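Acyl-CoA dehydrogenase domain protein Tcur3481 (Thermomonospora curvata, PDB 6WY9) binds FAD and probably acts as an acyl-CoA dehydrogenase, a flavin-dependent oxidoreductase. Local coordinates at residues L227-I241 with I330-L344. Residues are numbered along the deposited sequence; the frame is centred on the assembly and turned at random.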
loop_
_atom_site.group_PDB
_atom_site.type_symbol
_atom_site.label_atom_id
_atom_site.label_comp_id
_atom_site.label_asym_id
_atom_site.label_seq_id
_atom_site.Cartn_x
_atom_site.Cartn_y
_atom_site.Cartn_z
ATOM N N LEU B 227 -11.571 21.133 -3.647
ATOM C CA LEU B 227 -10.714 20.293 -4.463
ATOM C C LEU B 227 -11.076 18.830 -4.256
ATOM O O LEU B 227 -11.058 18.043 -5.196
ATOM C CB LEU B 227 -9.224 20.531 -4.116
ATOM C CG LEU B 227 -8.647 21.853 -4.650
ATOM C CD1 LEU B 227 -7.357 22.292 -3.796
ATOM C CD2 LEU B 227 -8.338 21.714 -6.157
ATOM N N ALA B 228 -11.372 18.446 -3.018
ATOM C CA ALA B 228 -11.796 17.072 -2.784
ATOM C C ALA B 228 -13.099 16.770 -3.513
ATOM O O ALA B 228 -13.278 15.656 -4.006
ATOM C CB ALA B 228 -11.920 16.799 -1.299
ATOM N N ALA B 229 -14.003 17.754 -3.648
ATOM C CA ALA B 229 -15.230 17.482 -4.408
ATOM C C ALA B 229 -14.922 17.180 -5.876
ATOM O O ALA B 229 -15.486 16.241 -6.465
ATOM C CB ALA B 229 -16.216 18.655 -4.288
ATOM N N VAL B 230 -14.029 17.968 -6.491
ATOM C CA VAL B 230 -13.677 17.721 -7.894
ATOM C C VAL B 230 -13.033 16.344 -8.020
ATOM O O VAL B 230 -13.331 15.566 -8.940
ATOM C CB VAL B 230 -12.724 18.822 -8.410
ATOM C CG1 VAL B 230 -12.328 18.550 -9.887
ATOM C CG2 VAL B 230 -13.329 20.225 -8.205
ATOM N N GLN B 231 -12.136 16.028 -7.088
ATOM C CA GLN B 231 -11.427 14.763 -7.162
ATOM C C GLN B 231 -12.402 13.609 -7.040
ATOM O O GLN B 231 -12.233 12.565 -7.681
ATOM C CB GLN B 231 -10.368 14.676 -6.049
ATOM C CG GLN B 231 -9.405 13.469 -6.203
ATOM C CD GLN B 231 -8.331 13.744 -7.229
ATOM O OE1 GLN B 231 -8.617 14.277 -8.311
ATOM N NE2 GLN B 231 -7.079 13.392 -6.899
ATOM N N LEU B 232 -13.367 13.734 -6.139
ATOM C CA LEU B 232 -14.370 12.679 -6.057
ATOM C C LEU B 232 -15.010 12.450 -7.425
ATOM O O LEU B 232 -15.203 11.299 -7.839
ATOM C CB LEU B 232 -15.435 13.052 -5.026
ATOM C CG LEU B 232 -16.633 12.079 -4.895
ATOM C CD1 LEU B 232 -16.179 10.610 -4.428
ATOM C CD2 LEU B 232 -17.617 12.727 -3.906
ATOM N N GLY B 233 -15.358 13.534 -8.139
ATOM C CA GLY B 233 -15.986 13.373 -9.441
ATOM C C GLY B 233 -15.025 12.793 -10.471
ATOM O O GLY B 233 -15.387 11.895 -11.244
ATOM N N VAL B 234 -13.771 13.257 -10.466
ATOM C CA VAL B 234 -12.768 12.662 -11.351
ATOM C C VAL B 234 -12.669 11.156 -11.118
ATOM O O VAL B 234 -12.652 10.366 -12.065
ATOM C CB VAL B 234 -11.395 13.333 -11.164
ATOM C CG1 VAL B 234 -10.327 12.571 -11.982
ATOM C CG2 VAL B 234 -11.475 14.853 -11.603
ATOM N N ALA B 235 -12.527 10.739 -9.863
ATOM C CA ALA B 235 -12.309 9.311 -9.620
ATOM C C ALA B 235 -13.542 8.504 -10.006
ATOM O O ALA B 235 -13.423 7.406 -10.557
ATOM C CB ALA B 235 -11.953 9.057 -8.144
ATOM N N SER B 236 -14.735 9.028 -9.691
ATOM C CA SER B 236 -15.978 8.354 -10.031
ATOM C C SER B 236 -16.107 8.186 -11.542
ATOM O O SER B 236 -16.463 7.109 -12.033
ATOM C CB SER B 236 -17.174 9.159 -9.486
ATOM O OG SER B 236 -17.122 9.201 -8.064
ATOM N N GLY B 237 -15.842 9.255 -12.292
ATOM C CA GLY B 237 -15.958 9.165 -13.740
ATOM C C GLY B 237 -14.929 8.212 -14.315
ATOM O O GLY B 237 -15.238 7.418 -15.203
ATOM N N ALA B 238 -13.694 8.266 -13.800
ATOM C CA ALA B 238 -12.652 7.354 -14.257
ATOM C C ALA B 238 -13.068 5.902 -14.029
ATOM O O ALA B 238 -12.932 5.047 -14.917
ATOM C CB ALA B 238 -11.332 7.656 -13.514
ATOM N N LEU B 239 -13.544 5.601 -12.818
ATOM C CA LEU B 239 -13.993 4.242 -12.529
ATOM C C LEU B 239 -15.133 3.821 -13.472
ATOM O O LEU B 239 -15.133 2.698 -13.997
ATOM C CB LEU B 239 -14.442 4.132 -11.072
ATOM C CG LEU B 239 -14.879 2.722 -10.668
ATOM C CD1 LEU B 239 -13.810 1.605 -11.007
ATOM C CD2 LEU B 239 -15.210 2.686 -9.161
ATOM N N HIS B 240 -16.106 4.709 -13.696
ATOM C CA HIS B 240 -17.227 4.362 -14.560
ATOM C C HIS B 240 -16.741 4.009 -15.965
ATOM O O HIS B 240 -17.134 2.981 -16.526
ATOM C CB HIS B 240 -18.254 5.499 -14.596
ATOM C CG HIS B 240 -19.458 5.183 -15.444
ATOM N ND1 HIS B 240 -20.464 4.334 -15.027
ATOM C CD2 HIS B 240 -19.793 5.565 -16.698
ATOM C CE1 HIS B 240 -21.372 4.219 -15.984
ATOM N NE2 HIS B 240 -20.985 4.953 -17.010
ATOM N N ILE B 241 -15.862 4.835 -16.537
ATOM C CA ILE B 241 -15.381 4.590 -17.900
ATOM C C ILE B 241 -14.630 3.262 -17.964
ATOM O O ILE B 241 -14.767 2.478 -18.918
ATOM C CB ILE B 241 -14.465 5.753 -18.351
ATOM C CG1 ILE B 241 -15.279 7.016 -18.663
ATOM C CG2 ILE B 241 -13.581 5.316 -19.606
ATOM C CD1 ILE B 241 -14.359 8.262 -18.582
ATOM N N ILE B 330 -9.708 8.412 -21.047
ATOM C CA ILE B 330 -9.358 8.186 -19.645
ATOM C C ILE B 330 -8.124 9.007 -19.246
ATOM O O ILE B 330 -7.999 9.401 -18.085
ATOM C CB ILE B 330 -9.146 6.678 -19.354
ATOM C CG1 ILE B 330 -9.099 6.419 -17.826
ATOM C CG2 ILE B 330 -7.838 6.162 -20.047
ATOM C CD1 ILE B 330 -10.497 6.599 -17.114
ATOM N N HIS B 331 -7.201 9.284 -20.182
ATOM C CA HIS B 331 -5.960 9.972 -19.799
ATOM C C HIS B 331 -6.228 11.346 -19.163
ATOM O O HIS B 331 -5.402 11.839 -18.391
ATOM C CB HIS B 331 -5.048 10.181 -21.006
ATOM C CG HIS B 331 -5.546 11.243 -21.940
ATOM N ND1 HIS B 331 -6.655 11.048 -22.751
ATOM C CD2 HIS B 331 -5.133 12.516 -22.170
ATOM C CE1 HIS B 331 -6.874 12.138 -23.471
ATOM N NE2 HIS B 331 -5.966 13.044 -23.137
ATOM N N ARG B 332 -7.356 11.992 -19.485
ATOM C CA ARG B 332 -7.647 13.285 -18.860
ATOM C C ARG B 332 -7.949 13.125 -17.376
ATOM O O ARG B 332 -7.618 14.003 -16.579
ATOM C CB ARG B 332 -8.822 13.988 -19.570
ATOM C CG ARG B 332 -8.484 14.412 -21.007
ATOM C CD ARG B 332 -9.398 15.559 -21.499
ATOM N NE ARG B 332 -9.178 15.794 -22.929
ATOM C CZ ARG B 332 -9.637 15.022 -23.917
ATOM N NH1 ARG B 332 -9.347 15.330 -25.190
ATOM N NH2 ARG B 332 -10.391 13.968 -23.640
ATOM N N TYR B 333 -8.613 12.038 -16.997
ATOM C CA TYR B 333 -8.866 11.774 -15.578
ATOM C C TYR B 333 -7.553 11.575 -14.836
ATOM O O TYR B 333 -7.361 12.101 -13.729
ATOM C CB TYR B 333 -9.776 10.538 -15.453
ATOM C CG TYR B 333 -11.137 10.858 -16.032
ATOM C CD1 TYR B 333 -11.348 10.857 -17.414
ATOM C CD2 TYR B 333 -12.185 11.245 -15.198
ATOM C CE1 TYR B 333 -12.588 11.235 -17.948
ATOM C CE2 TYR B 333 -13.441 11.605 -15.723
ATOM C CZ TYR B 333 -13.622 11.597 -17.095
ATOM O OH TYR B 333 -14.863 11.953 -17.598
ATOM N N PHE B 334 -6.607 10.867 -15.469
ATOM C CA PHE B 334 -5.268 10.755 -14.889
ATOM C C PHE B 334 -4.640 12.136 -14.681
ATOM O O PHE B 334 -4.087 12.432 -13.605
ATOM C CB PHE B 334 -4.354 9.885 -15.786
ATOM C CG PHE B 334 -2.998 9.723 -15.203
ATOM C CD1 PHE B 334 -2.822 8.965 -14.058
ATOM C CD2 PHE B 334 -1.913 10.413 -15.725
ATOM C CE1 PHE B 334 -1.554 8.849 -13.446
ATOM C CE2 PHE B 334 -0.652 10.296 -15.137
ATOM C CZ PHE B 334 -0.474 9.504 -13.985
ATOM N N LEU B 335 -4.688 12.993 -15.718
ATOM C CA LEU B 335 -4.050 14.312 -15.621
ATOM C C LEU B 335 -4.709 15.170 -14.528
ATOM O O LEU B 335 -4.015 15.815 -13.735
ATOM C CB LEU B 335 -4.088 15.045 -16.973
ATOM C CG LEU B 335 -3.355 14.357 -18.146
ATOM C CD1 LEU B 335 -3.479 15.201 -19.416
ATOM C CD2 LEU B 335 -1.870 14.173 -17.718
ATOM N N TRP B 336 -6.050 15.232 -14.515
ATOM C CA TRP B 336 -6.770 15.952 -13.461
ATOM C C TRP B 336 -6.486 15.370 -12.074
ATOM O O TRP B 336 -6.206 16.110 -11.118
ATOM C CB TRP B 336 -8.284 15.917 -13.733
ATOM C CG TRP B 336 -8.744 16.963 -14.733
ATOM C CD1 TRP B 336 -8.218 17.204 -15.962
ATOM C CD2 TRP B 336 -9.845 17.892 -14.571
ATOM N NE1 TRP B 336 -8.918 18.214 -16.586
ATOM C CE2 TRP B 336 -9.919 18.653 -15.749
ATOM C CE3 TRP B 336 -10.776 18.128 -13.548
ATOM C CZ2 TRP B 336 -10.884 19.672 -15.942
ATOM C CZ3 TRP B 336 -11.756 19.137 -13.751
ATOM C CH2 TRP B 336 -11.792 19.892 -14.935
ATOM N N GLY B 337 -6.600 14.047 -11.932
ATOM C CA GLY B 337 -6.408 13.438 -10.625
ATOM C C GLY B 337 -5.031 13.736 -10.074
ATOM O O GLY B 337 -4.881 14.130 -8.914
ATOM N N LYS B 338 -4.019 13.580 -10.926
ATOM C CA LYS B 338 -2.629 13.812 -10.562
ATOM C C LYS B 338 -2.423 15.268 -10.138
ATOM O O LYS B 338 -1.848 15.550 -9.079
ATOM C CB LYS B 338 -1.756 13.397 -11.769
ATOM C CG LYS B 338 -0.309 13.832 -11.810
ATOM C CD LYS B 338 0.675 12.667 -11.472
ATOM C CE LYS B 338 2.146 13.164 -11.335
ATOM N NZ LYS B 338 3.055 12.153 -10.590
ATOM N N GLN B 339 -2.914 16.220 -10.934
ATOM C CA GLN B 339 -2.732 17.621 -10.555
ATOM C C GLN B 339 -3.453 17.940 -9.241
ATOM O O GLN B 339 -2.892 18.594 -8.345
ATOM C CB GLN B 339 -3.263 18.574 -11.639
ATOM C CG GLN B 339 -2.957 20.030 -11.168
ATOM C CD GLN B 339 -2.961 21.012 -12.312
ATOM O OE1 GLN B 339 -2.431 20.721 -13.386
ATOM N NE2 GLN B 339 -3.540 22.186 -12.084
ATOM N N ILE B 340 -4.703 17.494 -9.116
ATOM C CA ILE B 340 -5.475 17.848 -7.932
ATOM C C ILE B 340 -4.802 17.294 -6.675
ATOM O O ILE B 340 -4.797 17.947 -5.613
ATOM C CB ILE B 340 -6.929 17.357 -8.074
ATOM C CG1 ILE B 340 -7.661 18.197 -9.117
ATOM C CG2 ILE B 340 -7.685 17.504 -6.739
ATOM C CD1 ILE B 340 -9.037 17.564 -9.494
ATOM N N SER B 341 -4.205 16.101 -6.782
ATOM C CA SER B 341 -3.634 15.431 -5.612
ATOM C C SER B 341 -2.416 16.164 -5.056
ATOM O O SER B 341 -1.940 15.822 -3.954
ATOM C CB SER B 341 -3.257 13.977 -5.960
ATOM O OG SER B 341 -2.177 13.966 -6.910
ATOM N N GLY B 342 -1.911 17.159 -5.779
ATOM C CA GLY B 342 -0.815 17.998 -5.292
ATOM C C GLY B 342 -1.201 19.456 -5.023
ATOM O O GLY B 342 -0.351 20.264 -4.624
ATOM N N THR B 343 -2.464 19.815 -5.252
ATOM C CA THR B 343 -2.863 21.228 -5.210
ATOM C C THR B 343 -3.076 21.606 -3.752
ATOM O O THR B 343 -3.786 20.904 -3.024
ATOM C CB THR B 343 -4.106 21.444 -6.061
ATOM O OG1 THR B 343 -3.769 20.979 -7.391
ATOM C CG2 THR B 343 -4.510 22.974 -6.100
ATOM N N LEU B 344 -2.384 22.666 -3.327
ATOM C CA LEU B 344 -2.196 23.072 -1.949
ATOM C C LEU B 344 -1.306 22.107 -1.194
ATOM O O LEU B 344 -1.294 22.134 0.033
ATOM C CB LEU B 344 -3.520 23.237 -1.180
ATOM C CG LEU B 344 -4.531 24.128 -1.882
ATOM C CD1 LEU B 344 -5.849 24.346 -1.068
ATOM C CD2 LEU B 344 -3.890 25.475 -2.342
#
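The ring of Y333 meets V234 at its edge, where the backbone O of V234 lies near the ring plane, 3.3 Å from Y333 CD2. I241 CD1 comes in obliquely to the same ring, 3.5 Å from Y333 CE1, and A238 N also approaches at a slant. With CG beside its own backbone N, Y333 drops as a knob into the hole formed by V234, G237, A238 and I241, the ring lying close to G237, which has no side chain. Its OH is hydrogen-bonded to R80 O. At the indole of W336, V230 CG1 sits at the edge, 3.9 Å from W336 CZ3, while V234 CG2 slants in toward CE3.

These are two helices of the C-terminal all-helical domain of the acyl-CoA dehydrogenase fold; the axes of segments 227-241 and 330-340 come within 9.6 Å and run nearly antiparallel (153°), and L75 and Q78 of helix 67-80 touch V230 and W336 respectively.

Toward the far end I340 is the knob among L227, V230, Q231 and V234, its CD1 pressed tightly against V230 CG1 at 3.5 Å. Q231, bent at chi2 (79°), lays its amide alongside I340 and sends NE2 to G337 O, 3.1 Å away and almost straight at 173°. That carbonyl also takes S341 N from its opposite face, while NE2 bonds A304 O as well; OE1 is buried without a polar partner. At Q231 a leucine would probably leave A304 O and G337 O without this side-chain donor. Beyond I340, L227 CD1 touches T343 CG2 and L344 CD1, each at 3.7 Å.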